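Side-chain contacts in AxyAgu115A (Amphibacillus xylanus NBRC 15112, PDB 6NPS), which probably acts as a family GH115 alpha-glucuronidase, removing glucuronic acid side groups from xylan hemicelluloses such as arabinoglucuronoxylan: residues Q502-K505 and V506-L510; N340-L343 and K344-P347. The protein carries 3 engineered substitutions. All blocks are in the same frame, centred on the assembly; numbering follows the deposited sequence.

Interaction 1 (Q502-K505 and V506-L510); sequences QKDK and VFELL
Lys505 and Val506 meet the turns of helix on either side of them mainly through backbone. The carbonyl oxygen of Lys505 takes the N-H of Leu509, O to N 3.0 Å, with the donor tilted modestly from the carbonyl plane. Leu509 CG packs against the same oxygen, 3.4 Å from Lys505 O. Beyond CB the lysine chain runs extended toward helix 537-558, touching Leu551, and its NZ forms a salt bridge with Glu554.

Val506 turns back the other way. Val506 N donates to Gln502 O at 2.9 Å, N-H...O angle 160°, and the CG2 methyl of Val506 settles 3.4 Å from that same Gln502 O. With CG1 anti to the backbone N (chi1 173°), CG2 lies beside the nitrogen, hence close to the acceptor. The buried valine side chain fits among Ile490, Leu555 and Val571.

On another face Asp504 meets Glu508 one turn on. Asp504 O accepts from Glu508 N at 3.0 Å, and Glu508 CG packs against that oxygen at 3.5 Å. The two carboxylates come within 4.1 Å, Asp504 OD2 to Glu508 OE2, their planes 50° apart; these like charges would probably disfavour each other, while Glu508 OE1 bonds to His547 NE2.

The pattern is that of a regular alpha-helix with successive i to i+4 bonds. Helix 500-519 turns its apolar side into a helical bundle formed with 482-494, 537-558 and 564-596.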
loop_
_atom_site.group_PDB
_atom_site.type_symbol
_atom_site.label_atom_id
_atom_site.label_comp_id
_atom_site.label_asym_id
_atom_site.label_seq_id
_atom_site.Cartn_x
_atom_site.Cartn_y
_atom_site.Cartn_z
ATOM N N GLN A 502 6.791 -31.979 32.138
ATOM C CA GLN A 502 6.196 -32.035 30.802
ATOM C C GLN A 502 4.747 -31.556 30.811
ATOM O O GLN A 502 4.300 -30.874 29.868
ATOM C CB GLN A 502 6.299 -33.450 30.242
ATOM C CG GLN A 502 7.755 -33.870 30.016
ATOM C CD GLN A 502 7.879 -35.320 29.663
ATOM O OE1 GLN A 502 7.338 -36.189 30.356
ATOM N NE2 GLN A 502 8.580 -35.604 28.559
ATOM N N LYS A 503 3.991 -31.906 31.854
ATOM C CA LYS A 503 2.610 -31.435 31.942
ATOM C C LYS A 503 2.550 -29.932 32.117
ATOM O O LYS A 503 1.617 -29.297 31.609
ATOM C CB LYS A 503 1.869 -32.144 33.073
ATOM C CG LYS A 503 1.499 -33.540 32.670
ATOM C CD LYS A 503 0.738 -34.310 33.726
ATOM C CE LYS A 503 1.635 -34.599 34.916
ATOM N NZ LYS A 503 1.114 -35.744 35.728
ATOM N N ASP A 504 3.541 -29.316 32.770
ATOM C CA ASP A 504 3.459 -27.865 32.827
ATOM C C ASP A 504 3.830 -27.253 31.489
ATOM O O ASP A 504 3.396 -26.146 31.173
ATOM C CB ASP A 504 4.323 -27.267 33.930
ATOM C CG ASP A 504 3.949 -25.795 34.217
ATOM O OD1 ASP A 504 3.026 -25.545 35.035
ATOM O OD2 ASP A 504 4.554 -24.885 33.610
ATOM N N LYS A 505 4.635 -27.941 30.686
ATOM C CA LYS A 505 4.876 -27.442 29.345
ATOM C C LYS A 505 3.603 -27.538 28.503
ATOM O O LYS A 505 3.287 -26.606 27.750
ATOM C CB LYS A 505 6.035 -28.205 28.712
ATOM C CG LYS A 505 7.404 -27.815 29.333
ATOM C CD LYS A 505 8.534 -28.668 28.775
ATOM C CE LYS A 505 9.854 -28.221 29.409
ATOM N NZ LYS A 505 10.971 -28.970 28.814
ATOM N N VAL A 506 2.851 -28.642 28.635
ATOM C CA VAL A 506 1.557 -28.737 27.941
ATOM C C VAL A 506 0.650 -27.586 28.357
ATOM O O VAL A 506 -0.036 -26.986 27.527
ATOM C CB VAL A 506 0.885 -30.093 28.206
ATOM C CG1 VAL A 506 -0.557 -30.096 27.594
ATOM C CG2 VAL A 506 1.749 -31.215 27.619
ATOM N N PHE A 507 0.654 -27.234 29.646
ATOM C CA PHE A 507 -0.153 -26.095 30.079
ATOM C C PHE A 507 0.283 -24.802 29.383
ATOM O O PHE A 507 -0.564 -24.035 28.905
ATOM C CB PHE A 507 -0.081 -25.933 31.600
ATOM C CG PHE A 507 -0.794 -24.702 32.077
ATOM C CD1 PHE A 507 -2.187 -24.664 32.121
ATOM C CD2 PHE A 507 -0.090 -23.550 32.386
ATOM C CE1 PHE A 507 -2.855 -23.518 32.508
ATOM C CE2 PHE A 507 -0.745 -22.399 32.779
ATOM C CZ PHE A 507 -2.148 -22.384 32.836
ATOM N N GLU A 508 1.602 -24.535 29.309
ATOM C CA GLU A 508 2.065 -23.366 28.558
ATOM C C GLU A 508 1.547 -23.362 27.124
ATOM O O GLU A 508 1.235 -22.295 26.589
ATOM C CB GLU A 508 3.588 -23.307 28.522
ATOM C CG GLU A 508 4.256 -23.053 29.867
ATOM C CD GLU A 508 5.775 -22.888 29.718
ATOM O OE1 GLU A 508 6.225 -21.920 29.052
ATOM O OE2 GLU A 508 6.520 -23.735 30.260
ATOM N N LEU A 509 1.544 -24.530 26.453
ATOM C CA LEU A 509 1.124 -24.608 25.051
ATOM C C LEU A 509 -0.358 -24.284 24.908
ATOM O O LEU A 509 -0.750 -23.502 24.035
ATOM C CB LEU A 509 1.384 -26.013 24.472
ATOM C CG LEU A 509 2.858 -26.371 24.335
ATOM C CD1 LEU A 509 3.047 -27.788 23.839
ATOM C CD2 LEU A 509 3.541 -25.375 23.384
ATOM N N LEU A 510 -1.206 -24.915 25.742
ATOM C CA LEU A 510 -2.658 -24.780 25.568
ATOM C C LEU A 510 -3.110 -23.382 25.951
ATOM O O LEU A 510 -3.872 -22.733 25.214
ATOM C CB LEU A 510 -3.416 -25.810 26.430
ATOM C CG LEU A 510 -3.160 -27.275 26.136
ATOM C CD1 LEU A 510 -4.059 -28.170 27.027
ATOM C CD2 LEU A 510 -3.464 -27.492 24.678
#

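Interaction 2 (N340-L343 and K344-P347); sequences NPNL and KEVP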
loop_
_atom_site.group_PDB
_atom_site.type_symbol
_atom_site.label_atom_id
_atom_site.label_comp_id
_atom_site.label_asym_id
_atom_site.label_seq_id
_atom_site.Cartn_x
_atom_site.Cartn_y
_atom_site.Cartn_z
ATOM N N ASN A 340 -48.601 -34.771 22.587
ATOM C CA ASN A 340 -49.086 -34.942 23.954
ATOM C C ASN A 340 -50.120 -33.877 24.262
ATOM O O ASN A 340 -49.815 -32.681 24.140
ATOM C CB ASN A 340 -47.921 -34.853 24.939
ATOM C CG ASN A 340 -48.314 -35.116 26.388
ATOM O OD1 ASN A 340 -49.443 -34.889 26.821
ATOM N ND2 ASN A 340 -47.332 -35.555 27.162
ATOM N N PRO A 341 -51.337 -34.267 24.673
ATOM C CA PRO A 341 -52.373 -33.265 24.988
ATOM C C PRO A 341 -51.999 -32.262 26.086
ATOM O O PRO A 341 -52.632 -31.199 26.145
ATOM C CB PRO A 341 -53.560 -34.123 25.438
ATOM C CG PRO A 341 -53.307 -35.450 24.851
ATOM C CD PRO A 341 -51.842 -35.647 24.814
ATOM N N ASN A 342 -51.046 -32.618 26.941
ATOM C CA ASN A 342 -50.600 -31.747 28.021
ATOM C C ASN A 342 -49.363 -30.983 27.580
ATOM O O ASN A 342 -48.237 -31.455 27.736
ATOM C CB ASN A 342 -50.302 -32.558 29.282
ATOM C CG ASN A 342 -50.256 -31.698 30.530
ATOM O OD1 ASN A 342 -50.300 -30.471 30.454
ATOM N ND2 ASN A 342 -50.165 -32.341 31.688
ATOM N N LEU A 343 -49.583 -29.797 27.028
ATOM C CA LEU A 343 -48.488 -28.962 26.526
ATOM C C LEU A 343 -47.366 -28.773 27.550
ATOM O O LEU A 343 -46.189 -28.744 27.180
ATOM C CB LEU A 343 -49.077 -27.630 26.098
ATOM C CG LEU A 343 -48.595 -26.950 24.822
ATOM C CD1 LEU A 343 -48.246 -27.992 23.741
ATOM C CD2 LEU A 343 -49.680 -25.958 24.366
ATOM N N LYS A 344 -47.698 -28.647 28.841
ATOM C CA LYS A 344 -46.647 -28.451 29.838
ATOM C C LYS A 344 -45.696 -29.639 29.932
ATOM O O LYS A 344 -44.565 -29.477 30.399
ATOM C CB LYS A 344 -47.257 -28.178 31.215
ATOM C CG LYS A 344 -47.911 -26.824 31.324
ATOM C CD LYS A 344 -48.234 -26.447 32.765
ATOM C CE LYS A 344 -48.955 -25.098 32.821
ATOM N NZ LYS A 344 -49.422 -24.735 34.194
ATOM N N GLU A 345 -46.119 -30.824 29.505
ATOM C CA GLU A 345 -45.230 -31.974 29.500
ATOM C C GLU A 345 -44.356 -32.048 28.255
ATOM O O GLU A 345 -43.568 -32.995 28.133
ATOM C CB GLU A 345 -46.036 -33.268 29.624
ATOM C CG GLU A 345 -46.701 -33.439 30.983
ATOM C CD GLU A 345 -47.175 -34.865 31.229
ATOM O OE1 GLU A 345 -46.458 -35.609 31.937
ATOM O OE2 GLU A 345 -48.258 -35.239 30.716
ATOM N N VAL A 346 -44.452 -31.091 27.336
ATOM C CA VAL A 346 -43.685 -31.200 26.101
ATOM C C VAL A 346 -42.605 -30.123 26.101
ATOM O O VAL A 346 -42.917 -28.928 25.981
ATOM C CB VAL A 346 -44.577 -31.086 24.858
ATOM C CG1 VAL A 346 -43.728 -31.320 23.622
ATOM C CG2 VAL A 346 -45.691 -32.100 24.969
ATOM N N PRO A 347 -41.330 -30.490 26.175
ATOM C CA PRO A 347 -40.261 -29.471 26.118
ATOM C C PRO A 347 -40.245 -28.794 24.751
ATOM O O PRO A 347 -40.175 -29.451 23.704
ATOM C CB PRO A 347 -38.975 -30.272 26.366
ATOM C CG PRO A 347 -39.431 -31.575 26.977
ATOM C CD PRO A 347 -40.810 -31.852 26.367
#
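Asn340 and Val346 touch through carbon: CB of the asparagine rests 3.5 Å from the CG2 methyl of Val346. Beside this contact, the amide of Asn340 comes up against Glu345, ND2 lying 3.6 Å from the Glu345 CB, with the amide and carboxylate planes 70° apart. Asn342 approaches the glutamate too. Its side chain crosses that of Glu345 at about a right angle, and Asn342 ND2 lies against Glu345 CG at 3.7 Å, so the acid's aliphatic part meets both asparagine amides.

Two backbone bonds bring the residues that carry these side chains together. Glu345 N gives its hydrogen to Asn342 O at 2.8 Å, and Val346 N to Leu343 O at 2.9 Å; in both the donor stands well above the carbonyl plane, as the tight curl of the chain demands.

Further back, Asn340 fixes the start of the turn. Placing CG opposite the backbone N (chi1 -176°) swings the amide over the following residues, where Asn340 OD1 accepts from Asn342 N at 2.8 Å with a fairly straight N-H...O angle of 164°. Without the amide, as with an alanine here, Asn342 N would probably lose this acceptor and a gap would open beside Glu345, letting the start of the turn flex.

Leu343 leans on Asn332, Ile335 and Lys336 of helix 317-338, and Val346 also reaches Ile335, which seats the turn against the helix it follows. An Asx turn thus runs into a short 3-10 turn, linking helix 317-338 to strand 348-351 in a beta-alpha-beta crossover from strand 298-300, the repeating connection of a TIM barrel.

How the interactions relate
Interactions 1 and 2 do not touch: their centres are about 49 Å apart and their nearest atoms about 35 Å. They lie on opposite sides of the chain's centre, with 340-347 coming first in sequence. Interaction 1 is part of a long helix in a helical bundle; interaction 2 is a surface turn leading into a barrel strand. Since that turn precedes strand 348-351, it belongs to the N-terminal ends of the barrel strands, whereas TIM-barrel enzymes carry their active sites at the C-terminal ends, so it is probably remote from the catalytic face. Neither contact can be tied to the active site from its geometry alone.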